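Local atomic coordinates of probable transcriptional regulator (Rhodococcus jostii, PDB entry 3ON2), a protein that probably acts as a TetR-family transcriptional regulator, binding DNA through an N-terminal helix-turn-helix and carrying a helical C-terminal domain with a ligand pocket. Residues Glu183-Thr186 with Ala187-Thr191; Thr163-Gly166 with Ile167-Ala171; Gly32-Leu35 with Arg36-Ala39. All coordinates share one frame; numbering follows the deposited sequence.

Interaction 1 of 3, residues Glu183-Thr186 with Ala187-Thr191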
ATOM      1  N   GLU A 183      16.683  10.831   1.408  1.00 19.49           N
ATOM      2  CA  GLU A 183      18.081  10.469   1.698  1.00 18.49           C
ATOM      3  C   GLU A 183      18.193   9.210   2.554  1.00 17.40           C
ATOM      4  O   GLU A 183      19.120   8.434   2.391  1.00 17.62           O
ATOM      5  CB  GLU A 183      18.814  11.626   2.385  1.00 19.61           C
ATOM      6  CG  GLU A 183      19.016  12.877   1.473  1.00 22.64           C
ATOM      7  CD  GLU A 183      19.897  13.950   2.107  1.00 25.99           C
ATOM      8  OE1 GLU A 183      20.541  13.686   3.145  1.00 28.58           O
ATOM      9  OE2 GLU A 183      19.951  15.070   1.551  1.00 30.14           O
ATOM     10  N   VAL A 184      17.249   9.013   3.465  1.00 16.04           N
ATOM     11  CA  VAL A 184      17.266   7.840   4.354  1.00 14.91           C
ATOM     12  C   VAL A 184      16.859   6.596   3.555  1.00 14.81           C
ATOM     13  O   VAL A 184      17.485   5.544   3.685  1.00 14.62           O
ATOM     14  CB  VAL A 184      16.325   8.049   5.582  1.00 15.05           C
ATOM     15  CG1 VAL A 184      16.267   6.806   6.493  1.00 13.05           C
ATOM     16  CG2 VAL A 184      16.795   9.215   6.387  1.00 15.07           C
ATOM     17  N   VAL A 185      15.824   6.718   2.729  1.00 13.76           N
ATOM     18  CA  VAL A 185      15.443   5.624   1.808  1.00 14.58           C
ATOM     19  C   VAL A 185      16.638   5.176   0.939  1.00 14.95           C
ATOM     20  O   VAL A 185      16.946   3.980   0.844  1.00 14.31           O
ATOM     21  CB  VAL A 185      14.217   6.018   0.917  1.00 14.10           C
ATOM     22  CG1 VAL A 185      13.945   4.962  -0.184  1.00 13.44           C
ATOM     23  CG2 VAL A 185      12.976   6.223   1.770  1.00 14.25           C
ATOM     24  N   THR A 186      17.326   6.145   0.344  1.00 15.53           N
ATOM     25  CA  THR A 186      18.480   5.855  -0.538  1.00 16.24           C
ATOM     26  C   THR A 186      19.609   5.184   0.209  1.00 15.58           C
ATOM     27  O   THR A 186      20.156   4.192  -0.278  1.00 14.85           O
ATOM     28  CB  THR A 186      18.996   7.129  -1.259  1.00 16.60           C
ATOM     29  OG1 THR A 186      17.932   7.641  -2.060  1.00 17.57           O
ATOM     30  CG2 THR A 186      20.145   6.795  -2.197  1.00 18.42           C
ATOM     31  N   ALA A 187      19.918   5.672   1.420  1.00 15.43           N
ATOM     32  CA  ALA A 187      20.988   5.052   2.199  1.00 14.79           C
ATOM     33  C   ALA A 187      20.597   3.609   2.546  1.00 14.52           C
ATOM     34  O   ALA A 187      21.418   2.689   2.430  1.00 15.03           O
ATOM     35  CB  ALA A 187      21.282   5.853   3.465  1.00 14.12           C
ATOM     36  N   ALA A 188      19.346   3.408   2.951  1.00 13.40           N
ATOM     37  CA  ALA A 188      18.851   2.062   3.271  1.00 13.79           C
ATOM     38  C   ALA A 188      18.889   1.128   2.032  1.00 13.91           C
ATOM     39  O   ALA A 188      19.269  -0.054   2.137  1.00 13.66           O
ATOM     40  CB  ALA A 188      17.421   2.135   3.854  1.00 13.11           C
ATOM     41  N   SER A 189      18.500   1.654   0.875  1.00 14.73           N
ATOM     42  CA  SER A 189      18.581   0.891  -0.402  1.00 15.88           C
ATOM     43  C   SER A 189      19.986   0.496  -0.804  1.00 16.86           C
ATOM     44  O   SER A 189      20.193  -0.656  -1.207  1.00 17.78           O
ATOM     45  CB  SER A 189      17.903   1.620  -1.587  1.00 15.80           C
ATOM     46  OG  SER A 189      16.499   1.703  -1.382  1.00 16.88           O
ATOM     47  N   ASP A 190      20.937   1.434  -0.715  1.00 17.04           N
ATOM     48  CA  ASP A 190      22.348   1.138  -1.023  1.00 17.99           C
ATOM     49  C   ASP A 190      22.940   0.088  -0.076  1.00 17.70           C
ATOM     50  O   ASP A 190      23.661  -0.818  -0.503  1.00 17.57           O
ATOM     51  CB  ASP A 190      23.203   2.409  -0.983  1.00 18.90           C
ATOM     52  CG  ASP A 190      22.857   3.395  -2.107  1.00 22.27           C
ATOM     53  OD1 ASP A 190      22.191   2.986  -3.102  1.00 23.87           O
ATOM     54  OD2 ASP A 190      23.266   4.590  -1.995  1.00 24.91           O
ATOM     55  N   THR A 191      22.629   0.201   1.213  1.00 16.85           N
ATOM     56  CA  THR A 191      23.192  -0.711   2.196  1.00 17.24           C
ATOM     57  C   THR A 191      22.587  -2.116   2.013  1.00 16.68           C
ATOM     58  O   THR A 191      23.307  -3.118   2.056  1.00 17.16           O
ATOM     59  CB  THR A 191      22.964  -0.167   3.625  1.00 17.22           C
ATOM     60  OG1 THR A 191      23.571   1.138   3.727  1.00 20.84           O
ATOM     61  CG2 THR A 191      23.582  -1.068   4.652  1.00 17.87           C
TER
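Val185 O takes the shortest hydrogen bond between Glu183-Thr186 and Ala187-Thr191, from Ser189 N at 2.8 Å and nearly along the C=O axis. The serine suits this place because its hydroxyl can turn back on the same carbonyl: with OG beside its own backbone N (chi1 -66°), Ser189 OG comes to 3.2 Å from Val185 O, a possible second bond whose proton is not settled. One residue on, Asp190 N bonds Thr186 O at 2.9 Å, while Ala187 N and Ala188 N bond Glu183 O and Val184 O, respectively, in the same i to i+4 ladder of an alpha helix. Ala187 O is held twice, by Thr191 N and by Thr191 OG1, each at 3.0 Å and from opposite faces of the carbonyl plane.

On the outer surface Thr186 and Asp190 run side by side, one turn apart. The threonine offers its methyl, CG2, which lies 3.8 Å from Asp190 OD2, while its OG1 turns back to the carbonyl of Asp182. The carboxylate meanwhile pairs through OD1 with Arg87, a salt bridge that ties the helix to helix 86-103. Small or beta-branched residues fill the inward faces of helix 181-196, in the all-helical C-terminal domain of this TetR-family protein: Val185 packs on Ala94 and Val98 of helix 86-103, Ala188 on Phe164 and Ile167 of helix 153-172, and Ser189 touches both neighbouring helices.

Interaction 2 of 3, residues Thr163-Gly166 with Ile167-Ala171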
ATOM      1  N   THR A 163      12.358  -2.887   6.479  1.00 11.94           N
ATOM      2  CA  THR A 163      13.215  -1.716   6.333  1.00 12.35           C
ATOM      3  C   THR A 163      12.438  -0.490   5.874  1.00 12.01           C
ATOM      4  O   THR A 163      12.503   0.567   6.527  1.00 12.11           O
ATOM      5  CB  THR A 163      14.376  -1.969   5.374  1.00 13.34           C
ATOM      6  OG1 THR A 163      15.150  -3.068   5.881  1.00 14.47           O
ATOM      7  CG2 THR A 163      15.260  -0.680   5.244  1.00 11.72           C
ATOM      8  N   PHE A 164      11.709  -0.616   4.771  1.00 11.79           N
ATOM      9  CA  PHE A 164      11.040   0.565   4.211  1.00 12.02           C
ATOM     10  C   PHE A 164       9.723   0.913   4.906  1.00 11.53           C
ATOM     11  O   PHE A 164       9.368   2.103   4.995  1.00 11.57           O
ATOM     12  CB  PHE A 164      11.015   0.508   2.659  1.00 12.43           C
ATOM     13  CG  PHE A 164      12.402   0.463   2.103  1.00 12.54           C
ATOM     14  CD1 PHE A 164      13.201   1.609   2.117  1.00 11.79           C
ATOM     15  CD2 PHE A 164      12.968  -0.744   1.699  1.00 12.62           C
ATOM     16  CE1 PHE A 164      14.523   1.565   1.690  1.00 12.14           C
ATOM     17  CE2 PHE A 164      14.304  -0.789   1.248  1.00 13.65           C
ATOM     18  CZ  PHE A 164      15.062   0.373   1.248  1.00 12.48           C
ATOM     19  N   HIS A 165       9.017  -0.084   5.443  1.00 10.59           N
ATOM     20  CA  HIS A 165       7.929   0.246   6.354  1.00 11.41           C
ATOM     21  C   HIS A 165       8.450   0.917   7.640  1.00 11.04           C
ATOM     22  O   HIS A 165       7.776   1.780   8.200  1.00 11.46           O
ATOM     23  CB  HIS A 165       7.063  -0.962   6.706  1.00 11.42           C
ATOM     24  CG  HIS A 165       5.802  -0.592   7.423  1.00 12.73           C
ATOM     25  ND1 HIS A 165       4.795   0.131   6.817  1.00 14.30           N
ATOM     26  CD2 HIS A 165       5.390  -0.822   8.693  1.00 13.59           C
ATOM     27  CE1 HIS A 165       3.823   0.341   7.687  1.00 14.31           C
ATOM     28  NE2 HIS A 165       4.150  -0.239   8.827  1.00 13.61           N
ATOM     29  N   GLY A 166       9.610   0.487   8.127  1.00 10.44           N
ATOM     30  CA  GLY A 166      10.257   1.155   9.267  1.00 11.14           C
ATOM     31  C   GLY A 166      10.577   2.622   8.986  1.00 11.36           C
ATOM     32  O   GLY A 166      10.272   3.475   9.796  1.00 12.18           O
ATOM     33  N   ILE A 167      11.168   2.911   7.824  1.00 11.65           N
ATOM     34  CA  ILE A 167      11.401   4.295   7.397  1.00 12.19           C
ATOM     35  C   ILE A 167      10.088   5.121   7.338  1.00 12.61           C
ATOM     36  O   ILE A 167      10.011   6.230   7.912  1.00 13.41           O
ATOM     37  CB  ILE A 167      12.231   4.393   6.060  1.00 11.97           C
ATOM     38  CG1 ILE A 167      13.657   3.850   6.267  1.00 11.54           C
ATOM     39  CG2 ILE A 167      12.348   5.894   5.606  1.00 13.01           C
ATOM     40  CD1 ILE A 167      14.511   3.790   4.932  1.00 11.74           C
ATOM     41  N   ALA A 168       9.062   4.596   6.668  1.00 12.81           N
ATOM     42  CA  ALA A 168       7.766   5.285   6.586  1.00 13.51           C
ATOM     43  C   ALA A 168       7.156   5.536   7.989  1.00 13.92           C
ATOM     44  O   ALA A 168       6.604   6.617   8.262  1.00 13.84           O
ATOM     45  CB  ALA A 168       6.796   4.511   5.678  1.00 13.96           C
ATOM     46  N   THR A 169       7.289   4.549   8.878  1.00 13.64           N
ATOM     47  CA  THR A 169       6.823   4.654  10.255  1.00 14.06           C
ATOM     48  C   THR A 169       7.576   5.768  11.030  1.00 14.29           C
ATOM     49  O   THR A 169       6.945   6.622  11.709  1.00 14.59           O
ATOM     50  CB  THR A 169       6.933   3.283  10.973  1.00 13.95           C
ATOM     51  OG1 THR A 169       6.136   2.317  10.276  1.00 13.43           O
ATOM     52  CG2 THR A 169       6.453   3.376  12.428  1.00 14.94           C
ATOM     53  N   LEU A 170       8.902   5.808  10.888  1.00 13.86           N
ATOM     54  CA  LEU A 170       9.692   6.856  11.526  1.00 14.84           C
ATOM     55  C   LEU A 170       9.282   8.223  10.988  1.00 15.49           C
ATOM     56  O   LEU A 170       9.154   9.188  11.761  1.00 16.21           O
ATOM     57  CB  LEU A 170      11.221   6.647  11.338  1.00 14.36           C
ATOM     58  CG  LEU A 170      11.919   5.445  12.020  1.00 14.99           C
ATOM     59  CD1 LEU A 170      13.462   5.594  12.107  1.00 13.92           C
ATOM     60  CD2 LEU A 170      11.361   5.198  13.409  1.00 16.00           C
ATOM     61  N   ALA A 171       9.079   8.303   9.677  1.00 15.41           N
ATOM     62  CA  ALA A 171       8.742   9.565   9.035  1.00 17.38           C
ATOM     63  C   ALA A 171       7.376  10.043   9.530  1.00 18.91           C
ATOM     64  O   ALA A 171       7.228  11.198   9.955  1.00 19.39           O
ATOM     65  CB  ALA A 171       8.798   9.435   7.484  1.00 16.47           C
TER
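Phe164 and Ile167 lie side by side and point the same way, the methyl CD1 of Ile167 meeting Phe164 CD1 at 3.8 Å. Both belong to one turn of helix 153-172 in the all-helical C-terminal domain of the TetR fold. The side chain of Phe164 also lines a pocket, about 4 Å from a bound polyether that probably came from the crystallisation liquor. Isoleucine, beta-branched and rather stiff, suits a buried place in a helix, and its extended CG1-CD1 arm reaches the ring (chi2 175°).

On another face of the helix the carbonyl of His165 is gripped twice by one residue: Thr169 OG1 bonds His165 O at 2.7 Å and Thr169 N bonds it at 2.9 Å, from opposite faces of the carbonyl plane. Threonine can do this because OG1 sits beside its own backbone N (chi1 -60°). The same hydroxyl oxygen lies 3.5 Å above the imidazole plane, offset toward the rim.

Farther out, Tyr97 bonds His165 ND1 and Tyr112 meets the imidazole edge-to-face, which together would fix the ring's rotation. Ala168 is small enough to pack on Ala101 of helix 86-103, and Phe164 reaches Ala94 and Val98 there. Next to it in sequence, Thr163 sets its methyl CG2 4.0 Å above the centre of the Phe164 ring.

Interaction 3 of 3, residues Gly32-Leu35 with Arg36-Ala39. With SO4 (sulfate ion), chain E.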
ATOM      1  N   GLY A  32     -13.913   8.023  12.562  1.00 34.82           N
ATOM      2  CA  GLY A  32     -14.781   9.010  11.915  1.00 33.67           C
ATOM      3  C   GLY A  32     -15.591   8.453  10.742  1.00 32.85           C
ATOM      4  O   GLY A  32     -16.357   9.185  10.094  1.00 33.11           O
ATOM      5  N   LEU A  33     -15.427   7.161  10.459  1.00 31.58           N
ATOM      6  CA  LEU A  33     -16.159   6.534   9.356  1.00 30.08           C
ATOM      7  C   LEU A  33     -17.504   6.001   9.778  1.00 28.93           C
ATOM      8  O   LEU A  33     -17.602   5.142  10.668  1.00 29.23           O
ATOM      9  CB  LEU A  33     -15.363   5.395   8.722  1.00 30.21           C
ATOM     10  CG  LEU A  33     -14.272   5.746   7.722  1.00 30.21           C
ATOM     11  CD1 LEU A  33     -13.723   4.466   7.162  1.00 30.24           C
ATOM     12  CD2 LEU A  33     -14.838   6.613   6.599  1.00 30.88           C
ATOM     13  N   SER A  34     -18.540   6.484   9.101  1.00 26.52           N
ATOM     14  CA  SER A  34     -19.871   5.942   9.295  1.00 24.79           C
ATOM     15  C   SER A  34     -20.545   5.693   7.957  1.00 22.99           C
ATOM     16  O   SER A  34     -20.674   6.608   7.139  1.00 22.22           O
ATOM     17  CB  SER A  34     -20.720   6.890  10.163  1.00 24.88           C
ATOM     18  OG  SER A  34     -22.077   6.483  10.162  1.00 25.70           O
ATOM     19  N   LEU A  35     -20.988   4.462   7.736  1.00 21.61           N
ATOM     20  CA  LEU A  35     -21.675   4.139   6.486  1.00 20.84           C
ATOM     21  C   LEU A  35     -22.967   4.944   6.377  1.00 21.05           C
ATOM     22  O   LEU A  35     -23.281   5.512   5.329  1.00 20.73           O
ATOM     23  CB  LEU A  35     -21.962   2.644   6.394  1.00 20.51           C
ATOM     24  CG  LEU A  35     -22.677   2.098   5.143  1.00 19.77           C
ATOM     25  CD1 LEU A  35     -22.037   2.572   3.837  1.00 17.54           C
ATOM     26  CD2 LEU A  35     -22.707   0.555   5.208  1.00 19.70           C
ATOM     27  N   ARG A  36     -23.692   5.031   7.481  1.00 20.97           N
ATOM     28  CA  ARG A  36     -24.921   5.792   7.496  1.00 21.97           C
ATOM     29  C   ARG A  36     -24.668   7.260   7.173  1.00 22.36           C
ATOM     30  O   ARG A  36     -25.382   7.835   6.379  1.00 22.61           O
ATOM     31  CB  ARG A  36     -25.617   5.643   8.836  1.00 22.13           C
ATOM     32  CG  ARG A  36     -26.199   4.254   9.066  1.00 23.44           C
ATOM     33  CD  ARG A  36     -26.623   4.139  10.511  1.00 26.10           C
ATOM     34  NE  ARG A  36     -25.458   3.925  11.352  1.00 26.13           N
ATOM     35  CZ  ARG A  36     -25.431   4.092  12.665  1.00 28.14           C
ATOM     36  NH1 ARG A  36     -24.310   3.842  13.343  1.00 26.29           N
ATOM     37  NH2 ARG A  36     -26.522   4.519  13.295  1.00 29.23           N
ATOM     38  N   GLN A  37     -23.650   7.873   7.758  1.00 23.35           N
ATOM     39  CA  GLN A  37     -23.362   9.264   7.423  1.00 25.57           C
ATOM     40  C   GLN A  37     -22.939   9.442   5.955  1.00 26.36           C
ATOM     41  O   GLN A  37     -23.361  10.395   5.278  1.00 26.44           O
ATOM     42  CB  GLN A  37     -22.259   9.805   8.313  1.00 26.45           C
ATOM     43  CG  GLN A  37     -22.714  10.215   9.681  1.00 29.19           C
ATOM     44  CD  GLN A  37     -21.648  10.995  10.401  1.00 34.12           C
ATOM     45  OE1 GLN A  37     -20.578  10.472  10.714  1.00 36.98           O
ATOM     46  NE2 GLN A  37     -21.924  12.261  10.658  1.00 35.40           N
ATOM     47  N   LEU A  38     -22.113   8.524   5.461  1.00 26.80           N
ATOM     48  CA  LEU A  38     -21.569   8.665   4.111  1.00 27.54           C
ATOM     49  C   LEU A  38     -22.695   8.567   3.103  1.00 28.14           C
ATOM     50  O   LEU A  38     -22.723   9.314   2.132  1.00 27.84           O
ATOM     51  CB  LEU A  38     -20.503   7.611   3.838  1.00 26.90           C
ATOM     52  CG  LEU A  38     -19.238   7.792   4.662  1.00 28.28           C
ATOM     53  CD1 LEU A  38     -18.481   6.472   4.727  1.00 28.54           C
ATOM     54  CD2 LEU A  38     -18.353   8.923   4.092  1.00 29.81           C
ATOM     55  N   ALA A  39     -23.630   7.663   3.360  1.00 29.41           N
ATOM     56  CA  ALA A  39     -24.789   7.491   2.502  1.00 31.93           C
ATOM     57  C   ALA A  39     -25.655   8.762   2.434  1.00 33.88           C
ATOM     58  O   ALA A  39     -26.147   9.111   1.365  1.00 33.95           O
ATOM     59  CB  ALA A  39     -25.621   6.301   2.961  1.00 31.32           C
TER
HETATM   60  S   SO4 E 200     -22.205   2.726  10.526  1.00 35.30           S
HETATM   61  O1  SO4 E 200     -21.975   3.415  11.796  1.00 36.34           O
HETATM   62  O2  SO4 E 200     -23.266   3.436   9.810  1.00 35.83           O
HETATM   63  O3  SO4 E 200     -20.960   2.713   9.742  1.00 33.89           O
HETATM   64  O4  SO4 E 200     -22.691   1.376  10.736  1.00 35.90           O
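The hydroxyl of Ser34 caps the first turn of helix 35-41, where Gln37 N bonds Ser34 OG at 3.2 Å, almost straight at 170°. This is an N-cap: a short side chain with an acceptor meets a backbone N-H that has no earlier turn to bond. The torsion that sets OG anti to the serine's own N (chi1 170°) also brings it near a bound sulfate, to which its bonds are weak and their proton unsettled. The Gln37 side chain passes alongside, its OE1 3.6 Å from Ser34 CB.

Arg36 rises past the same hydroxyl and bends at its third torsion (chi3 -77°), laying the edge of its guanidinium against the sulfate, with the sulfur in the plane of the group. NE of Arg36 bonds sulfate O2 at 2.7 Å and NH1 bonds O1 at 2.8 Å, a two-pronged grip. Backbone amides complete it: Arg36 N gives to O2 as well, and Leu35 N bonds O3 at 2.7 Å.

Beneath the cap, Leu33 and Leu38 cross obliquely, CD2 to CD1 at 4.1 Å. Flanking the N-cap in this way they form a hydrophobic staple, packed on helices 13-28 and 56-81. Replacing Ser34 by alanine removes OG, which would probably leave the Gln37 amide without its capping acceptor.

The sulfate probably comes from the crystallisation liquor, yet a doubly charged tetrahedral anion held by arginine and helix-start amides is consistent with a DNA phosphate binding here, within the predicted helix-turn-helix.

How the interactions relate
Interactions 1 and 2 lie on consecutive helices of the C-terminal domain, with centres 12 Å apart, and they touch. Ser189 OG stands 3.3 Å from Phe164 CZ and Ala188 CB 3.5 Å from Ile167 CD1, so small residues of 183-191 receive the bulky ones of 163-171. Phe164 thereby joins the polyether pocket to the last helix of the fold. Interaction 3 belongs to the predicted DNA-binding motif, its centre 31 Å from that of interaction 2 and 41 Å from that of interaction 1. Nearest atoms of interactions 2 and 3 remain about 18 Å apart, so any influence of the pocket on the sulfate site would have to pass through intervening parts of the fold.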